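Local coordinates for protein DNA polymerase (Bacillus phage phi29, PDB 1XI1) that copies viral DNA from a protein primer by strand displacement with high processivity and fidelity, and proofreads with a 3'-5' exonuclease, at residues V276-Y281 with G350-A355; F237-I242 with Y494-T499. The protein carries 2 engineered substitutions. All blocks are in the same frame, centred on the assembly; numbering follows the deposited sequence.

Interaction 1 of 2, residues V276-Y281 with G350-A355; sequences VWDEDY and GLKFKA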
loop_
_atom_site.group_PDB
_atom_site.type_symbol
_atom_site.label_atom_id
_atom_site.label_comp_id
_atom_site.label_asym_id
_atom_site.label_seq_id
_atom_site.Cartn_x
_atom_site.Cartn_y
_atom_site.Cartn_z
ATOM N N VAL C 276 -30.180 19.514 5.056
ATOM C CA VAL C 276 -31.584 19.302 4.711
ATOM C C VAL C 276 -31.555 18.453 3.434
ATOM O O VAL C 276 -30.694 18.654 2.577
ATOM C CB VAL C 276 -32.314 20.658 4.444
ATOM C CG1 VAL C 276 -33.547 20.428 3.621
ATOM C CG2 VAL C 276 -32.713 21.312 5.768
ATOM N N TRP C 277 -32.474 17.502 3.306
ATOM C CA TRP C 277 -32.499 16.649 2.123
ATOM C C TRP C 277 -32.552 17.434 0.809
ATOM O O TRP C 277 -33.455 18.246 0.590
ATOM C CB TRP C 277 -33.677 15.668 2.212
ATOM C CG TRP C 277 -33.935 14.875 0.947
ATOM C CD1 TRP C 277 -35.025 14.977 0.116
ATOM C CD2 TRP C 277 -33.062 13.908 0.343
ATOM N NE1 TRP C 277 -34.876 14.131 -0.974
ATOM C CE2 TRP C 277 -33.683 13.467 -0.857
ATOM C CE3 TRP C 277 -31.812 13.375 0.691
ATOM C CZ2 TRP C 277 -33.090 12.519 -1.706
ATOM C CZ3 TRP C 277 -31.221 12.429 -0.165
ATOM C CH2 TRP C 277 -31.866 12.016 -1.346
ATOM N N ASP C 278 -31.563 17.191 -0.053
ATOM C CA ASP C 278 -31.480 17.842 -1.349
ATOM C C ASP C 278 -31.272 16.778 -2.424
ATOM O O ASP C 278 -30.172 16.274 -2.641
ATOM C CB ASP C 278 -30.328 18.853 -1.377
ATOM C CG ASP C 278 -30.368 19.770 -2.607
ATOM O OD1 ASP C 278 -31.071 19.470 -3.600
ATOM O OD2 ASP C 278 -29.675 20.798 -2.575
ATOM N N GLU C 279 -32.363 16.435 -3.081
ATOM C CA GLU C 279 -32.378 15.443 -4.138
ATOM C C GLU C 279 -31.178 15.541 -5.077
ATOM O O GLU C 279 -30.606 14.519 -5.470
ATOM C CB GLU C 279 -33.687 15.617 -4.915
ATOM C CG GLU C 279 -33.876 14.749 -6.138
ATOM C CD GLU C 279 -35.153 15.098 -6.894
ATOM O OE1 GLU C 279 -35.415 14.482 -7.943
ATOM O OE2 GLU C 279 -35.900 15.988 -6.445
ATOM N N ASP C 280 -30.794 16.767 -5.434
ATOM C CA ASP C 280 -29.673 16.997 -6.344
ATOM C C ASP C 280 -28.301 16.903 -5.680
ATOM O O ASP C 280 -27.286 16.706 -6.357
ATOM C CB ASP C 280 -29.844 18.358 -7.000
ATOM C CG ASP C 280 -31.102 18.432 -7.831
ATOM O OD1 ASP C 280 -31.471 17.398 -8.432
ATOM O OD2 ASP C 280 -31.715 19.520 -7.896
ATOM N N TYR C 281 -28.281 17.078 -4.362
ATOM C CA TYR C 281 -27.059 16.971 -3.579
ATOM C C TYR C 281 -27.353 15.972 -2.457
ATOM O O TYR C 281 -27.442 16.317 -1.282
ATOM C CB TYR C 281 -26.660 18.336 -3.035
ATOM C CG TYR C 281 -26.166 19.254 -4.132
ATOM C CD1 TYR C 281 -27.067 19.906 -4.987
ATOM C CD2 TYR C 281 -24.793 19.460 -4.332
ATOM C CE1 TYR C 281 -26.606 20.745 -6.012
ATOM C CE2 TYR C 281 -24.329 20.290 -5.345
ATOM C CZ TYR C 281 -25.241 20.931 -6.181
ATOM O OH TYR C 281 -24.788 21.776 -7.169
ATOM N N GLY C 350 -21.758 22.181 6.875
ATOM C CA GLY C 350 -21.215 21.067 6.127
ATOM C C GLY C 350 -21.069 21.329 4.647
ATOM O O GLY C 350 -21.080 22.475 4.202
ATOM N N LEU C 351 -20.926 20.253 3.883
ATOM C CA LEU C 351 -20.765 20.338 2.443
ATOM C C LEU C 351 -21.702 19.343 1.786
ATOM O O LEU C 351 -21.808 18.197 2.245
ATOM C CB LEU C 351 -19.325 19.994 2.062
ATOM C CG LEU C 351 -18.224 20.793 2.756
ATOM C CD1 LEU C 351 -16.853 20.278 2.335
ATOM C CD2 LEU C 351 -18.377 22.275 2.400
ATOM N N LYS C 352 -22.398 19.787 0.736
ATOM C CA LYS C 352 -23.313 18.922 -0.030
ATOM C C LYS C 352 -22.640 18.592 -1.351
ATOM O O LYS C 352 -21.895 19.401 -1.886
ATOM C CB LYS C 352 -24.630 19.622 -0.377
ATOM C CG LYS C 352 -25.582 19.796 0.740
ATOM C CD LYS C 352 -26.952 20.241 0.214
ATOM C CE LYS C 352 -26.919 21.562 -0.584
ATOM N NZ LYS C 352 -28.327 22.013 -0.853
ATOM N N PHE C 353 -22.923 17.417 -1.895
ATOM C CA PHE C 353 -22.330 17.021 -3.163
ATOM C C PHE C 353 -23.354 16.387 -4.079
ATOM O O PHE C 353 -24.328 15.816 -3.610
ATOM C CB PHE C 353 -21.213 15.991 -2.931
ATOM C CG PHE C 353 -20.171 16.433 -1.963
ATOM C CD1 PHE C 353 -20.430 16.447 -0.601
ATOM C CD2 PHE C 353 -18.943 16.864 -2.409
ATOM C CE1 PHE C 353 -19.461 16.873 0.299
ATOM C CE2 PHE C 353 -17.976 17.291 -1.515
ATOM C CZ PHE C 353 -18.240 17.300 -0.163
ATOM N N LYS C 354 -23.116 16.487 -5.382
ATOM C CA LYS C 354 -23.955 15.798 -6.318
ATOM C C LYS C 354 -23.507 14.366 -6.212
ATOM O O LYS C 354 -22.403 14.138 -5.724
ATOM C CB LYS C 354 -23.824 16.327 -7.743
ATOM C CG LYS C 354 -24.389 17.708 -7.988
ATOM C CD LYS C 354 -24.106 18.153 -9.408
ATOM C CE LYS C 354 -22.695 18.706 -9.550
ATOM N NZ LYS C 354 -22.461 19.270 -10.909
ATOM N N ALA C 355 -24.288 13.400 -6.616
ATOM C CA ALA C 355 -23.832 12.017 -6.499
ATOM C C ALA C 355 -24.361 11.160 -7.631
ATOM O O ALA C 355 -25.354 11.519 -8.268
ATOM C CB ALA C 355 -24.248 11.423 -5.161
HETATM O O HOH W 1 -29.835 20.991 1.490
HETATM O O HOH W 2 -27.046 14.207 -7.941
#

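Interaction 2 of 2, residues F237-I242 with Y494-T499; sequences FKEKEI and YLRQKT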
loop_
_atom_site.group_PDB
_atom_site.type_symbol
_atom_site.label_atom_id
_atom_site.label_comp_id
_atom_site.label_asym_id
_atom_site.label_seq_id
_atom_site.Cartn_x
_atom_site.Cartn_y
_atom_site.Cartn_z
ATOM N N PHE C 237 -12.371 -10.891 23.717
ATOM C CA PHE C 237 -11.497 -11.978 23.285
ATOM C C PHE C 237 -10.041 -11.535 23.241
ATOM O O PHE C 237 -9.185 -12.232 22.686
ATOM C CB PHE C 237 -11.898 -12.468 21.884
ATOM C CG PHE C 237 -13.347 -12.871 21.762
ATOM C CD1 PHE C 237 -14.343 -11.914 21.638
ATOM C CD2 PHE C 237 -13.712 -14.215 21.767
ATOM C CE1 PHE C 237 -15.677 -12.290 21.522
ATOM C CE2 PHE C 237 -15.043 -14.599 21.652
ATOM C CZ PHE C 237 -16.027 -13.638 21.529
ATOM N N LYS C 238 -9.749 -10.383 23.831
ATOM C CA LYS C 238 -8.386 -9.876 23.796
ATOM C C LYS C 238 -7.389 -10.751 24.557
ATOM O O LYS C 238 -7.622 -11.125 25.708
ATOM C CB LYS C 238 -8.330 -8.446 24.338
ATOM C CG LYS C 238 -6.939 -7.835 24.255
ATOM C CD LYS C 238 -6.880 -6.427 24.830
ATOM C CE LYS C 238 -5.455 -5.883 24.804
ATOM N NZ LYS C 238 -5.347 -4.549 25.457
ATOM N N GLU C 239 -6.289 -11.077 23.881
ATOM C CA GLU C 239 -5.198 -11.876 24.435
ATOM C C GLU C 239 -5.523 -13.311 24.873
ATOM O O GLU C 239 -4.652 -14.180 24.850
ATOM C CB GLU C 239 -4.545 -11.115 25.593
ATOM C CG GLU C 239 -4.010 -9.747 25.187
ATOM C CD GLU C 239 -3.188 -9.090 26.275
ATOM O OE1 GLU C 239 -2.087 -9.597 26.571
ATOM O OE2 GLU C 239 -3.642 -8.069 26.834
ATOM N N LYS C 240 -6.760 -13.568 25.274
ATOM C CA LYS C 240 -7.143 -14.912 25.689
ATOM C C LYS C 240 -7.275 -15.751 24.415
ATOM O O LYS C 240 -7.655 -15.231 23.367
ATOM C CB LYS C 240 -8.474 -14.853 26.440
ATOM C CG LYS C 240 -8.485 -13.814 27.550
ATOM C CD LYS C 240 -9.885 -13.576 28.089
ATOM C CE LYS C 240 -9.894 -12.465 29.139
ATOM N NZ LYS C 240 -11.276 -12.156 29.632
ATOM N N GLU C 241 -6.947 -17.037 24.479
ATOM C CA GLU C 241 -7.068 -17.864 23.283
ATOM C C GLU C 241 -8.427 -18.546 23.251
ATOM O O GLU C 241 -9.030 -18.816 24.293
ATOM C CB GLU C 241 -5.949 -18.911 23.203
ATOM C CG GLU C 241 -6.214 -20.217 23.933
ATOM C CD GLU C 241 -5.295 -21.341 23.458
ATOM O OE1 GLU C 241 -4.058 -21.213 23.600
ATOM O OE2 GLU C 241 -5.815 -22.354 22.938
ATOM N N ILE C 242 -8.900 -18.826 22.044
ATOM C CA ILE C 242 -10.203 -19.442 21.853
ATOM C C ILE C 242 -10.104 -20.608 20.889
ATOM O O ILE C 242 -9.014 -20.995 20.474
ATOM C CB ILE C 242 -11.182 -18.427 21.261
ATOM C CG1 ILE C 242 -10.647 -17.941 19.908
ATOM C CG2 ILE C 242 -11.347 -17.252 22.210
ATOM C CD1 ILE C 242 -11.562 -16.987 19.179
ATOM N N TYR C 494 -5.851 -13.746 19.628
ATOM C CA TYR C 494 -5.730 -12.379 19.156
ATOM C C TYR C 494 -5.097 -11.523 20.245
ATOM O O TYR C 494 -5.684 -11.322 21.315
ATOM C CB TYR C 494 -7.115 -11.835 18.795
ATOM C CG TYR C 494 -7.788 -12.596 17.675
ATOM C CD1 TYR C 494 -8.307 -13.881 17.881
ATOM C CD2 TYR C 494 -7.872 -12.049 16.393
ATOM C CE1 TYR C 494 -8.890 -14.609 16.833
ATOM C CE2 TYR C 494 -8.450 -12.764 15.340
ATOM C CZ TYR C 494 -8.954 -14.044 15.565
ATOM O OH TYR C 494 -9.498 -14.750 14.509
ATOM N N LEU C 495 -3.898 -11.016 19.985
ATOM C CA LEU C 495 -3.224 -10.189 20.980
ATOM C C LEU C 495 -3.578 -8.713 20.804
ATOM O O LEU C 495 -3.801 -7.998 21.786
ATOM C CB LEU C 495 -1.704 -10.361 20.881
ATOM C CG LEU C 495 -1.070 -11.736 21.122
ATOM C CD1 LEU C 495 0.433 -11.590 21.032
ATOM C CD2 LEU C 495 -1.453 -12.290 22.486
ATOM N N ARG C 496 -3.632 -8.271 19.548
ATOM C CA ARG C 496 -3.938 -6.885 19.210
ATOM C C ARG C 496 -4.307 -6.758 17.737
ATOM O O ARG C 496 -4.325 -7.743 16.996
ATOM C CB ARG C 496 -2.725 -5.995 19.508
ATOM C CG ARG C 496 -2.650 -5.545 20.956
ATOM C CD ARG C 496 -1.237 -5.189 21.380
ATOM N NE ARG C 496 -1.174 -4.738 22.775
ATOM C CZ ARG C 496 -1.681 -5.402 23.814
ATOM N NH1 ARG C 496 -2.303 -6.561 23.639
ATOM N NH2 ARG C 496 -1.562 -4.908 25.040
ATOM N N GLN C 497 -4.598 -5.539 17.309
ATOM C CA GLN C 497 -4.955 -5.308 15.921
ATOM C C GLN C 497 -3.885 -5.857 14.986
ATOM O O GLN C 497 -2.696 -5.587 15.157
ATOM C CB GLN C 497 -5.135 -3.814 15.661
ATOM C CG GLN C 497 -6.521 -3.287 15.980
ATOM C CD GLN C 497 -6.610 -1.784 15.800
ATOM O OE1 GLN C 497 -5.993 -1.221 14.896
ATOM N NE2 GLN C 497 -7.389 -1.128 16.653
ATOM N N LYS C 498 -4.319 -6.633 14.001
ATOM C CA LYS C 498 -3.412 -7.219 13.026
ATOM C C LYS C 498 -2.351 -8.124 13.674
ATOM O O LYS C 498 -1.293 -8.364 13.091
ATOM C CB LYS C 498 -2.732 -6.098 12.229
ATOM C CG LYS C 498 -3.715 -5.046 11.709
ATOM C CD LYS C 498 -3.020 -3.916 10.977
ATOM C CE LYS C 498 -3.154 -4.087 9.492
ATOM N NZ LYS C 498 -4.592 -4.091 9.113
ATOM N N THR C 499 -2.638 -8.618 14.875
ATOM C CA THR C 499 -1.701 -9.483 15.588
ATOM C C THR C 499 -2.390 -10.722 16.172
ATOM O O THR C 499 -2.724 -10.760 17.366
ATOM C CB THR C 499 -1.010 -8.725 16.745
ATOM O OG1 THR C 499 -0.467 -7.497 16.249
ATOM C CG2 THR C 499 0.131 -9.556 17.332
#

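Interaction 1 of 2, residues V276-Y281 with G350-A355
Tyr281 lies against the strand segment 350-355, its ring side by side with the side chain of Lys354 and pointing the same way. It closes a type I beta turn that starts at Asp278, in the loop that links strands 267-272 and 283-294, both antiparallel partners of strand 340-356. This insertion between the metal-binding Asp249 and the nucleotide-contacting lysines is consistent with the TPR1 subdomain of protein-primed family B polymerases.

Lys354 CG sits over one face of the aromatic ring as a CH-pi contact, 3.9 Å from the centroid of the Tyr281 ring, while Phe353 N lies at the ring edge. Having CG of Tyr281 anti to its own carbonyl carbon (chi1 -71°) lays the ring beside Lys354, and CB is left to pack on Lys352 CB at 3.6 Å. Phe353 points the other way, onto Pro264 and Pro268.

Lys352 climbs past Tyr281 CB, then bends at chi3 and crosses Asp278 at about a right angle. Asp278 OD2 receives Lys352 NZ on its anti lone pair, in a salt bridge of 2.5 Å. Asp278 OD1 works within the loop instead: the backbone N of Asp280 reaches it from above the carboxylate plane, closing an Asx turn. The carboxylate thus ties the loop's own fold to the strand. A water that donates to Val276 O also accepts a hydrogen bond from Lys352 NZ (3.0 Å), a second link at the ammonium.

The turn's last peptide approaches the strand without direct amide pairing. Lys354 CA offers its hydrogen to Asp280 O at 3.5 Å, and a second water donates to Asp280 O (3.0 Å) while accepting from Ala355 N (3.2 Å).

Interaction 2 of 2, residues F237-I242 with Y494-T499
The backbone N of Glu239 donates to Tyr494 O at 2.6 Å, where the 237-242 loop comes up against the edge of strand 491-496.

Just beyond that bond three charged chains meet. Lys238, with CG anti to the backbone N (chi1 -177°) and fully extended beyond it, carries CE to within 3.4 Å of Arg496 NH1 and sets NZ over one face of the guanidinium. Two like charges are therefore close, Lys238 NZ lying 3.8 Å from Arg496 NH2. Glu239 comes in at the guanidinium edge, its CG in the plane of the group, and probably eases that repulsion, though the ion pair is long: OE2 is 3.8 Å from Arg496 NH1, with carboxylate and guanidinium planes 88° apart. What holds NH1 more directly is Leu495 O, 2.8 Å away, which it meets from above the carbonyl plane.

Strand 491-496 turns back into 499-507 through a beta hairpin: a type II turn runs from Arg496 to Thr499, and a classic beta bulge sets two residues, Leu495 and Arg496, opposite the single Thr499. Lys498 and Tyr500, which probably bind template-primer DNA, form the Lys-x-Tyr motif of family B polymerases. Lys498 NZ reaches Asp456 of the YCDTD motif in a salt bridge.

Tyr494 packs against Ile242, with CE1 4.3 Å from Ile242 CD1. The Tyr494 ring also meets that of Tyr500 and touches Ile453 of strand 452-456, as Ile242 does, while its OH is hydrogen-bonded to Gln502 NE2 and His461 ND1.

Interaction 1 is nested along the chain inside the loop closed by interaction 2: 237-242 comes first, then 276-281, 350-355 and finally 494-499. Their centres are 42 Å apart and their nearest atoms about 27 Å. They sit in different antiparallel sheets of the polymerization region, around strand 340-356 and strand 491-496 respectively. The nearest atom of interaction 1 is about 34 Å from the bound nucleic acid, and the nearest atom of interaction 2 is about 12 Å from the bound nucleic acid. The metal-binding Asp249 follows seven residues after 237-242; after the insertion the chain passes the nucleotide-contacting lysines and the YCDTD motif, then reaches the hairpin that probably binds template-primer DNA.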